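Local coordinates for endo-1,4-beta-mannanase (Eisenia fetida, PDB 5Y6T), which probably hydrolyses internal beta-1,4-mannosidic bonds in mannans as a GH5 family endo-mannanase linked with cold adaptation, at residues L280-N284 with S285-L289; G227-S230 with E231-T235; Q144-V147 with P148-A152; V87-D90 with A91-M95; G357-I360 with D361-Q365. One frame throughout, in Å; residues are numbered along the deposited sequence.

Contact 1 (L280-N284 with S285-L289); sequences LLVPN and SQYNL
P283 and N284 open a short helical turn on which Q286 and Y287 fold back, within the loop that joins strands 262-266 and 293-297 of what is, by family, a (beta/alpha)8 barrel. Backbone bonds set the frame: Q286 N reaches P283 O at 3.1 Å and Y287 N reaches N284 O at 3.0 Å, each spanning three residues. Side-chain packing rests on two pairs. In the apolar one V282 and Y287 cross at about a right angle, with V282 CG2 3.6 Å from Y287 CZ; with CG1 anti to the carbonyl carbon (chi1 -56°), CG2 falls between the backbone N and the carbonyl carbon. The extended Q286 chain lays its amide against the proline ring, Q286 CD standing 3.7 Å from P283 CD. The polar ends of Y287 and N284 have their partners outside the turn. Y287 OH is hydrogen-bonded to S277 O, so a leucine in its place would probably leave that carbonyl without its mate and V282 CG2 without part of its cover. N284 bonds through OD1 to ND2 of N293, and its amide plane is turned 62° from the tyrosine ring. That same OD1 lies in the ring plane at its edge, 3.5 Å from Y287 CD2.

Contact 2 (G227-S230 with E231-T235); sequences GSWS and ERAQT
The W229 indole and the R232 guanidinium are turned only 19° from parallel, yet they meet obliquely, R232 NH1 lying 3.6 Å from W229 CZ2. One indole face carries S230 OG, offset toward the rim, and A233 CB approaches the ring edge near its plane, 4.4 Å from W229 CZ3. A chi1 of 108°, well away from a staggered value, swings the indole into this position. At the guanidinium edge sits S230 OG, which accepts from R232 NH1 at 3.1 Å and also from R232 N at 3.2 Å. The latter bond makes an ST turn, leading from the end of strand 223-228 into the 3-10 segment 231-233; in GH5 barrels the loops after the strands line the substrate cleft. An alanine instead of R232 would probably cost the serine hydroxyl one of its two donors and uncover part of the indole. Further on, Q234 NE2 donates to S228 OG at 2.9 Å, the hydroxyl standing 28° out of the amide plane. S228 OG is also held by E169, and Q234 OE1 by the backbone N of Q264. E231 turns its OE2 to the hydroxyls of S277 and T275, while its buried backbone N has no partner in the model.

Contact 3 (Q144-V147 with P148-A152); sequences QALV and PMVSA
L146 and V150 lie side by side and point the same way, one helical turn apart, with L146 CD1 3.8 Å from V150 CG2. With CG anti to the backbone N (chi1 -171°), beside the carbonyl carbon, the leucine leans toward V150. Beneath the pair, V150 N bonds to L146 O at 2.9 Å in a nearly straight line, and S151 N bonds to V147 O in the same way. M149 departs on another side of the helix; its chain bends at the last torsion, chi3 57°, bringing CE to 4.3 Å from L146 CD1. V147 and P148 instead cross at about a right angle, and tightly: V147 CB is 3.4 Å from P148 CD. Lacking an N-H, the proline cannot bond to the preceding turn; its CD rests 3.4 Å from A145 O, which accepts from M149 N at 3.2 Å. L146 and V150 pack on I215 of helix 201-218, while M149 faces T96 and L99 of helix 95-108. The result is a proline-kinked helix with a pi-type turn just ahead of the proline, wedged between two neighbouring helices in the outer layer expected of a (beta/alpha)8 barrel.

Contact 4 (V87-D90 with A91-M95); sequences VGTD and AQNTM
The D90 carboxylate gathers backbone N-H groups from T94, M95 and, weakly, Q92. T94 N donates to D90 OD2 at 2.8 Å, on the syn lone pair, and M95 N donates to D90 OD1 at 3.0 Å from above the carboxylate plane. The weak bond from Q92 N to OD2 closes an Asx turn, which overlies the type I beta turn D90-N93, whose N93 N meets D90 O at 3.2 Å. A chi1 of 63° curls the aspartate over its own turn, where these donors converge. In the next shell, T89 OG1 donates to D90 OD1 at 2.6 Å, nearly in line with the C-O bond, and the backbone N of N40 adds a further bond to OD2. With several donors on both oxygens, the buried carboxylate would be expected to stay ionised. Two waters bridge T89 to N93 OD1: one donates to T89 OG1 at 2.6 Å, and the other accepts from T89 N at 2.9 Å. M95 covers the threonine, its SD 3.8 Å from T89 CB. Farther out, T94 OG1 pairs with D98. The turn thus carries the chain from hairpin strand 86-88 into helix 95-108, with T89 against A145 of helix 135-152 and M95 reaching V70 and H71 of strand 65-72.

Contact 5 (G357-I360 with D361-Q365); sequences GGRI and DIILQ
R359 binds the backbone carbonyl of D361 rather than its carboxylate. R359 NE donates to D361 O at 2.8 Å with an N-H...O angle of 155°, and R359 NH2 adds a weak bond to the same oxygen at 3.2 Å. The oxygen lies at the guanidinium edge, in its plane, but the NE approach rises 51° above the carbonyl plane. The arginine was modelled in two conformers, and the account holds for one of them. In it the chain runs extended from a CG anti to the backbone N (chi1 177°), long enough to lie alongside the peptides that follow. D361 is the centre of an inverse gamma turn, which probably helps turn its carbonyl toward the arginine; a weak bond from I362 N to I360 O at 2.8 Å closes the turn. The two charges remain apart, D361 OD2 standing 6.9 Å from R359 NE. Each has its own partner: R359 NH1 forms a salt bridge with E20, and D361 OD1 accepts from the backbone N of G350. I363 CG1 comes obliquely to the guanidinium, 3.9 Å from R359 NH2, I362 CG1 lies by the aliphatic stem, 4.2 Å from R359 CG, and I360 CG2 is 3.8 Å from D361 OD1. Strand 358-359 pairs antiparallel with 352-353. R359 also has backbone bonds to K21 and F23 of strand 20-28, and after it I360 packs on F23 and S25, and I362 on V22 and M24 there and on L17 of strand 14-17.

Overall arrangement
Along the chain the order is contact 4, contact 3, contact 2, contact 1, contact 5. Contacts 3 and 4 adjoin, their centres about 11 Å apart, where the entry to helix 95-108 meets helix 135-152. Contacts 1 and 2, with centres about 12 Å apart, lie across the chain's centre from that pair and touch through Y287 O and T235 OG1, a probable hydrogen bond at 3.0 Å; contact 1 lies in the loop after strand 262-266, contact 2 at the end of strand 223-228 and in the loop after it. Contact 5 stands apart, about 23 Å from contact 1 between centres, near the end of the modelled chain, beside strands 14-17 and 20-28. The five thus sample separate parts of what is probably a (beta/alpha)8 barrel, from outer helices to loops.

Contact 1 (L280-N284 with S285-L289)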
# COMPACT_ATOMS: atom_id res chain seq x y z
N LEU A 280 8.58 11.62 8.53
CA LEU A 280 9.29 11.38 9.79
C LEU A 280 9.90 12.63 10.45
O LEU A 280 10.33 12.57 11.61
CB LEU A 280 10.36 10.34 9.57
CG LEU A 280 9.90 8.90 9.41
CD1 LEU A 280 11.05 8.02 9.00
CD2 LEU A 280 9.27 8.35 10.70
N LEU A 281 9.75 13.78 9.79
CA LEU A 281 10.26 15.08 10.31
C LEU A 281 9.22 16.10 10.61
O LEU A 281 9.50 17.11 11.31
CB LEU A 281 11.28 15.66 9.33
CG LEU A 281 12.72 15.14 9.45
CD1 LEU A 281 12.85 13.67 9.15
CD2 LEU A 281 13.65 15.97 8.57
N VAL A 282 8.01 15.96 10.03
CA VAL A 282 6.92 16.90 10.24
C VAL A 282 5.73 16.13 10.78
O VAL A 282 5.57 14.93 10.47
CB VAL A 282 6.54 17.66 8.98
CG1 VAL A 282 7.74 18.39 8.38
CG2 VAL A 282 5.88 16.76 7.96
N PRO A 283 4.91 16.79 11.58
CA PRO A 283 3.64 16.18 12.02
C PRO A 283 2.63 16.11 10.90
O PRO A 283 2.64 16.95 10.00
CB PRO A 283 3.19 17.07 13.15
CG PRO A 283 3.81 18.39 12.86
CD PRO A 283 5.07 18.17 12.10
N ASN A 284 1.84 15.06 10.88
CA ASN A 284 0.91 14.78 9.78
C ASN A 284 -0.07 15.99 9.56
O ASN A 284 -0.51 16.25 8.46
CB ASN A 284 0.13 13.54 10.07
CG ASN A 284 -0.81 13.21 8.95
OD1 ASN A 284 -0.43 13.23 7.80
ND2 ASN A 284 -2.03 13.00 9.27
N SER A 285 -0.43 16.69 10.64
CA SER A 285 -1.32 17.86 10.46
C SER A 285 -0.80 18.91 9.50
O SER A 285 -1.61 19.56 8.80
CB SER A 285 -1.66 18.49 11.80
OG SER A 285 -2.63 17.72 12.48
N GLN A 286 0.52 19.08 9.40
CA GLN A 286 1.07 20.06 8.45
C GLN A 286 0.79 19.74 7.01
O GLN A 286 0.84 20.64 6.19
CB GLN A 286 2.55 20.28 8.71
CG GLN A 286 2.74 21.04 10.02
CD GLN A 286 4.16 21.31 10.37
OE1 GLN A 286 5.07 20.97 9.62
NE2 GLN A 286 4.35 21.93 11.52
N TYR A 287 0.47 18.48 6.69
CA TYR A 287 0.09 18.14 5.35
C TYR A 287 -1.33 18.59 4.97
O TYR A 287 -1.70 18.57 3.76
CB TYR A 287 0.23 16.64 5.07
CG TYR A 287 1.62 16.10 5.17
CD1 TYR A 287 2.64 16.70 4.44
CD2 TYR A 287 1.91 15.01 5.93
CE1 TYR A 287 3.95 16.20 4.51
CE2 TYR A 287 3.18 14.47 5.98
CZ TYR A 287 4.19 15.06 5.27
OH TYR A 287 5.48 14.51 5.37
N ASN A 288 -2.12 18.94 5.98
CA ASN A 288 -3.51 19.40 5.83
C ASN A 288 -4.36 18.50 4.88
O ASN A 288 -4.90 18.94 3.82
CB ASN A 288 -3.57 20.85 5.32
CG ASN A 288 -4.95 21.41 5.54
OD1 ASN A 288 -5.67 20.94 6.42
ND2 ASN A 288 -5.37 22.29 4.66
N LEU A 289 -4.34 17.21 5.19
CA LEU A 289 -5.03 16.18 4.40
C LEU A 289 -6.45 15.98 4.85
O LEU A 289 -6.76 16.15 6.04
CB LEU A 289 -4.24 14.84 4.49
CG LEU A 289 -2.80 14.93 4.01
CD1 LEU A 289 -1.99 13.69 4.37
CD2 LEU A 289 -2.69 15.23 2.54

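Contact 2 (G227-S230 with E231-T235)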
# COMPACT_ATOMS: atom_id res chain seq x y z
N GLY A 227 0.26 3.96 -1.83
CA GLY A 227 1.52 4.27 -1.21
C GLY A 227 2.41 5.08 -2.16
O GLY A 227 3.03 4.52 -3.07
N SER A 228 2.55 6.39 -1.94
CA SER A 228 3.46 7.19 -2.76
C SER A 228 4.93 7.08 -2.25
O SER A 228 5.17 6.83 -1.06
CB SER A 228 3.11 8.71 -2.85
OG SER A 228 1.96 8.86 -3.65
N TRP A 229 5.87 7.28 -3.15
CA TRP A 229 7.26 7.08 -2.80
C TRP A 229 7.86 8.16 -1.88
O TRP A 229 8.89 7.94 -1.27
CB TRP A 229 8.08 6.93 -4.07
CG TRP A 229 8.98 8.10 -4.43
CD1 TRP A 229 10.36 8.06 -4.43
CD2 TRP A 229 8.61 9.40 -4.95
NE1 TRP A 229 10.84 9.25 -4.90
CE2 TRP A 229 9.81 10.08 -5.25
CE3 TRP A 229 7.40 10.06 -5.23
CZ2 TRP A 229 9.82 11.39 -5.75
CZ3 TRP A 229 7.42 11.35 -5.71
CH2 TRP A 229 8.63 12.01 -5.99
N SER A 230 7.18 9.27 -1.76
CA SER A 230 7.59 10.40 -0.87
C SER A 230 6.32 11.27 -0.68
O SER A 230 5.27 11.00 -1.30
CB SER A 230 8.70 11.18 -1.54
OG SER A 230 8.20 11.98 -2.57
N GLU A 231 6.40 12.24 0.23
CA GLU A 231 5.33 13.17 0.49
C GLU A 231 5.02 14.01 -0.73
O GLU A 231 3.97 14.63 -0.77
CB GLU A 231 5.68 14.09 1.67
CG GLU A 231 6.85 15.07 1.38
CD GLU A 231 8.25 14.51 1.68
OE1 GLU A 231 8.44 13.28 1.75
OE2 GLU A 231 9.17 15.38 1.73
N ARG A 232 5.96 14.09 -1.71
CA ARG A 232 5.85 15.03 -2.78
C ARG A 232 4.65 14.83 -3.68
O ARG A 232 4.27 15.75 -4.42
CB ARG A 232 7.10 14.99 -3.66
CG ARG A 232 8.41 15.32 -2.94
CD ARG A 232 9.49 15.26 -4.02
NE ARG A 232 10.86 15.32 -3.51
CZ ARG A 232 11.59 14.30 -3.05
NH1 ARG A 232 11.10 13.09 -2.86
NH2 ARG A 232 12.86 14.57 -2.69
N ALA A 233 4.03 13.63 -3.66
CA ALA A 233 2.84 13.36 -4.41
C ALA A 233 1.53 13.20 -3.62
O ALA A 233 0.49 12.86 -4.21
CB ALA A 233 3.08 12.12 -5.26
N GLN A 234 1.58 13.47 -2.30
CA GLN A 234 0.41 13.30 -1.46
C GLN A 234 0.19 14.44 -0.49
O GLN A 234 -0.32 14.24 0.59
CB GLN A 234 0.46 11.95 -0.76
CG GLN A 234 -0.08 10.86 -1.66
CD GLN A 234 -0.35 9.51 -1.02
OE1 GLN A 234 -0.82 9.45 0.08
NE2 GLN A 234 -0.18 8.41 -1.81
N THR A 235 0.62 15.64 -0.89
CA THR A 235 0.23 16.82 -0.09
C THR A 235 0.18 18.02 -1.06
O THR A 235 1.05 18.08 -1.93
CB THR A 235 1.11 17.10 1.16
OG1 THR A 235 0.60 18.21 1.90
CG2 THR A 235 2.59 17.39 0.85

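Contact 3 (Q144-V147 with P148-A152)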
# COMPACT_ATOMS: atom_id res chain seq x y z
N GLN A 144 -12.44 -10.17 -14.67
CA GLN A 144 -12.04 -11.58 -14.66
C GLN A 144 -11.13 -11.95 -13.50
O GLN A 144 -11.01 -13.10 -13.12
CB GLN A 144 -11.34 -12.02 -15.96
CG GLN A 144 -12.13 -11.94 -17.27
CD GLN A 144 -13.61 -12.06 -17.15
OE1 GLN A 144 -14.31 -11.08 -17.18
NE2 GLN A 144 -14.09 -13.27 -17.07
N ALA A 145 -10.46 -10.96 -12.94
CA ALA A 145 -9.51 -11.23 -11.87
C ALA A 145 -9.91 -10.47 -10.58
O ALA A 145 -10.21 -11.12 -9.55
CB ALA A 145 -8.07 -10.93 -12.33
N LEU A 146 -9.94 -9.14 -10.64
CA LEU A 146 -10.04 -8.31 -9.44
C LEU A 146 -11.39 -8.44 -8.73
O LEU A 146 -11.43 -8.73 -7.56
CB LEU A 146 -9.75 -6.86 -9.79
CG LEU A 146 -9.60 -5.85 -8.67
CD1 LEU A 146 -8.51 -6.20 -7.64
CD2 LEU A 146 -9.46 -4.43 -9.20
N VAL A 147 -12.47 -8.20 -9.47
CA VAL A 147 -13.79 -8.22 -8.83
C VAL A 147 -14.09 -9.56 -8.21
O VAL A 147 -14.48 -9.60 -7.04
CB VAL A 147 -14.90 -7.73 -9.79
CG1 VAL A 147 -16.31 -8.14 -9.29
CG2 VAL A 147 -14.80 -6.19 -10.02
N PRO A 148 -13.90 -10.66 -8.93
CA PRO A 148 -14.17 -11.95 -8.28
C PRO A 148 -13.35 -12.25 -7.01
O PRO A 148 -13.91 -12.73 -6.01
CB PRO A 148 -13.82 -12.96 -9.37
CG PRO A 148 -14.14 -12.20 -10.64
CD PRO A 148 -13.55 -10.83 -10.36
N MET A 149 -12.05 -11.90 -7.07
CA MET A 149 -11.18 -12.03 -5.91
C MET A 149 -11.63 -11.17 -4.72
O MET A 149 -11.73 -11.62 -3.58
CB MET A 149 -9.73 -11.75 -6.31
CG MET A 149 -8.79 -11.75 -5.16
SD MET A 149 -7.10 -11.68 -5.73
CE MET A 149 -7.14 -10.19 -6.67
N VAL A 150 -11.88 -9.91 -5.00
CA VAL A 150 -12.23 -8.95 -3.97
C VAL A 150 -13.56 -9.41 -3.32
O VAL A 150 -13.70 -9.36 -2.13
CB VAL A 150 -12.31 -7.56 -4.55
CG1 VAL A 150 -13.01 -6.63 -3.56
CG2 VAL A 150 -10.91 -7.03 -4.88
N SER A 151 -14.51 -9.76 -4.15
CA SER A 151 -15.84 -10.21 -3.64
C SER A 151 -15.72 -11.45 -2.74
O SER A 151 -16.27 -11.57 -1.68
CB SER A 151 -16.76 -10.52 -4.86
OG SER A 151 -18.04 -11.00 -4.37
N ALA A 152 -14.96 -12.44 -3.20
CA ALA A 152 -14.84 -13.67 -2.47
C ALA A 152 -14.16 -13.39 -1.13
O ALA A 152 -14.41 -14.13 -0.20
CB ALA A 152 -14.00 -14.67 -3.28

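Contact 4 (V87-D90 with A91-M95)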
# COMPACT_ATOMS: atom_id res chain seq x y z
N VAL A 87 -7.66 -13.29 -18.17
CA VAL A 87 -8.59 -14.41 -18.06
C VAL A 87 -8.77 -14.90 -16.65
O VAL A 87 -9.73 -15.64 -16.39
CB VAL A 87 -8.23 -15.61 -18.99
CG1 VAL A 87 -8.34 -15.19 -20.43
CG2 VAL A 87 -6.86 -16.22 -18.64
N GLY A 88 -7.97 -14.40 -15.73
CA GLY A 88 -8.09 -14.80 -14.33
C GLY A 88 -6.97 -14.26 -13.52
O GLY A 88 -6.08 -13.59 -14.06
N THR A 89 -7.03 -14.50 -12.21
CA THR A 89 -5.97 -14.02 -11.31
C THR A 89 -4.65 -14.72 -11.58
O THR A 89 -3.58 -14.20 -11.23
CB THR A 89 -6.36 -14.31 -9.84
OG1 THR A 89 -6.74 -15.72 -9.62
CG2 THR A 89 -7.51 -13.49 -9.44
N ASP A 90 -4.74 -15.98 -12.00
CA ASP A 90 -3.57 -16.82 -12.20
C ASP A 90 -3.99 -18.04 -13.00
O ASP A 90 -5.19 -18.33 -13.06
CB ASP A 90 -2.91 -17.24 -10.91
CG ASP A 90 -3.81 -18.09 -10.04
OD1 ASP A 90 -4.81 -17.52 -9.52
OD2 ASP A 90 -3.53 -19.36 -9.84
N ALA A 91 -3.02 -18.72 -13.61
CA ALA A 91 -3.33 -19.90 -14.47
C ALA A 91 -4.08 -21.00 -13.78
O ALA A 91 -4.84 -21.69 -14.44
CB ALA A 91 -2.08 -20.49 -15.15
N GLN A 92 -3.85 -21.22 -12.48
CA GLN A 92 -4.42 -22.32 -11.79
C GLN A 92 -5.62 -21.93 -10.92
O GLN A 92 -6.14 -22.76 -10.17
CB GLN A 92 -3.35 -23.01 -10.94
CG GLN A 92 -2.30 -23.70 -11.77
CD GLN A 92 -1.08 -24.14 -10.99
OE1 GLN A 92 0.02 -24.11 -11.52
NE2 GLN A 92 -1.29 -24.65 -9.80
N ASN A 93 -5.99 -20.65 -10.98
CA ASN A 93 -7.04 -20.06 -10.16
C ASN A 93 -6.82 -20.41 -8.67
O ASN A 93 -7.79 -20.65 -7.91
CB ASN A 93 -8.42 -20.46 -10.66
CG ASN A 93 -9.55 -19.68 -10.00
OD1 ASN A 93 -9.39 -18.47 -9.71
ND2 ASN A 93 -10.65 -20.37 -9.68
N THR A 94 -5.57 -20.33 -8.20
CA THR A 94 -5.35 -20.47 -6.74
C THR A 94 -5.21 -19.17 -5.93
O THR A 94 -5.24 -19.21 -4.69
CB THR A 94 -4.18 -21.36 -6.37
OG1 THR A 94 -2.93 -20.72 -6.56
CG2 THR A 94 -4.28 -22.72 -7.18
N MET A 95 -5.06 -18.05 -6.60
CA MET A 95 -4.75 -16.83 -5.89
C MET A 95 -5.74 -16.55 -4.78
O MET A 95 -5.38 -16.19 -3.68
CB MET A 95 -4.63 -15.64 -6.83
CG MET A 95 -4.18 -14.38 -6.09
SD MET A 95 -3.95 -13.02 -7.20
CE MET A 95 -2.40 -13.58 -8.00
O HOH W 1 -8.29 -16.79 -7.83
O HOH W 2 -9.19 -16.31 -11.72

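Contact 5 (G357-I360 with D361-Q365)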
# COMPACT_ATOMS: atom_id res chain seq x y z
N GLY A 357 -1.80 8.08 18.57
CA GLY A 357 -2.17 7.15 17.48
C GLY A 357 -3.29 6.16 17.73
O GLY A 357 -3.84 5.62 16.80
N GLY A 358 -3.62 5.91 19.01
CA GLY A 358 -4.72 5.02 19.37
C GLY A 358 -4.24 3.58 19.68
O GLY A 358 -3.09 3.35 20.10
N ARG A 359 -5.12 2.64 19.50
CA ARG A 359 -4.92 1.28 19.98
C ARG A 359 -3.97 0.51 19.05
O ARG A 359 -4.15 0.50 17.88
CB ARG A 359 -6.26 0.56 20.04
CG ARG A 359 -6.17 -0.88 20.46
CD ARG A 359 -7.55 -1.44 20.79
NE ARG A 359 -7.47 -2.77 21.41
CZ ARG A 359 -8.48 -3.42 22.01
NH1 ARG A 359 -9.69 -2.87 22.13
NH2 ARG A 359 -8.27 -4.61 22.54
N ILE A 360 -2.96 -0.11 19.62
CA ILE A 360 -2.01 -1.01 18.97
C ILE A 360 -2.42 -2.46 19.16
O ILE A 360 -2.44 -3.21 18.16
CB ILE A 360 -0.56 -0.81 19.54
CG1 ILE A 360 -0.10 0.63 19.29
CG2 ILE A 360 0.39 -1.86 18.99
CD1 ILE A 360 0.30 0.94 17.87
N ASP A 361 -2.80 -2.88 20.39
CA ASP A 361 -3.05 -4.31 20.64
C ASP A 361 -4.49 -4.61 20.24
O ASP A 361 -5.40 -4.69 21.07
CB ASP A 361 -2.84 -4.73 22.12
CG ASP A 361 -1.41 -4.48 22.63
OD1 ASP A 361 -0.45 -4.21 21.85
OD2 ASP A 361 -1.21 -4.53 23.84
N ILE A 362 -4.69 -4.77 18.95
CA ILE A 362 -6.01 -4.96 18.40
C ILE A 362 -6.44 -6.41 18.55
O ILE A 362 -5.61 -7.33 18.52
CB ILE A 362 -5.95 -4.54 16.92
CG1 ILE A 362 -5.76 -3.03 16.84
CG2 ILE A 362 -7.22 -4.94 16.18
CD1 ILE A 362 -5.24 -2.58 15.50
N ILE A 363 -7.76 -6.60 18.67
CA ILE A 363 -8.37 -7.93 18.77
C ILE A 363 -9.47 -7.96 17.72
O ILE A 363 -10.37 -7.13 17.70
CB ILE A 363 -8.94 -8.20 20.17
CG1 ILE A 363 -7.80 -8.22 21.18
CG2 ILE A 363 -9.61 -9.54 20.21
CD1 ILE A 363 -6.92 -9.44 21.16
N LEU A 364 -9.28 -8.82 16.76
CA LEU A 364 -10.18 -8.92 15.66
C LEU A 364 -11.50 -9.63 15.92
O LEU A 364 -12.43 -9.38 15.20
CB LEU A 364 -9.48 -9.56 14.45
CG LEU A 364 -8.32 -8.65 14.01
CD1 LEU A 364 -7.76 -9.30 12.78
CD2 LEU A 364 -8.75 -7.25 13.63
N GLN A 365 -11.57 -10.46 16.95
CA GLN A 365 -12.85 -11.09 17.35
C GLN A 365 -13.96 -10.07 17.61
O GLN A 365 -13.86 -9.24 18.52
CB GLN A 365 -12.68 -12.00 18.59
CG GLN A 365 -12.81 -11.30 19.95
CD GLN A 365 -12.82 -12.26 21.13
OE1 GLN A 365 -13.81 -12.96 21.38
NE2 GLN A 365 -11.72 -12.29 21.88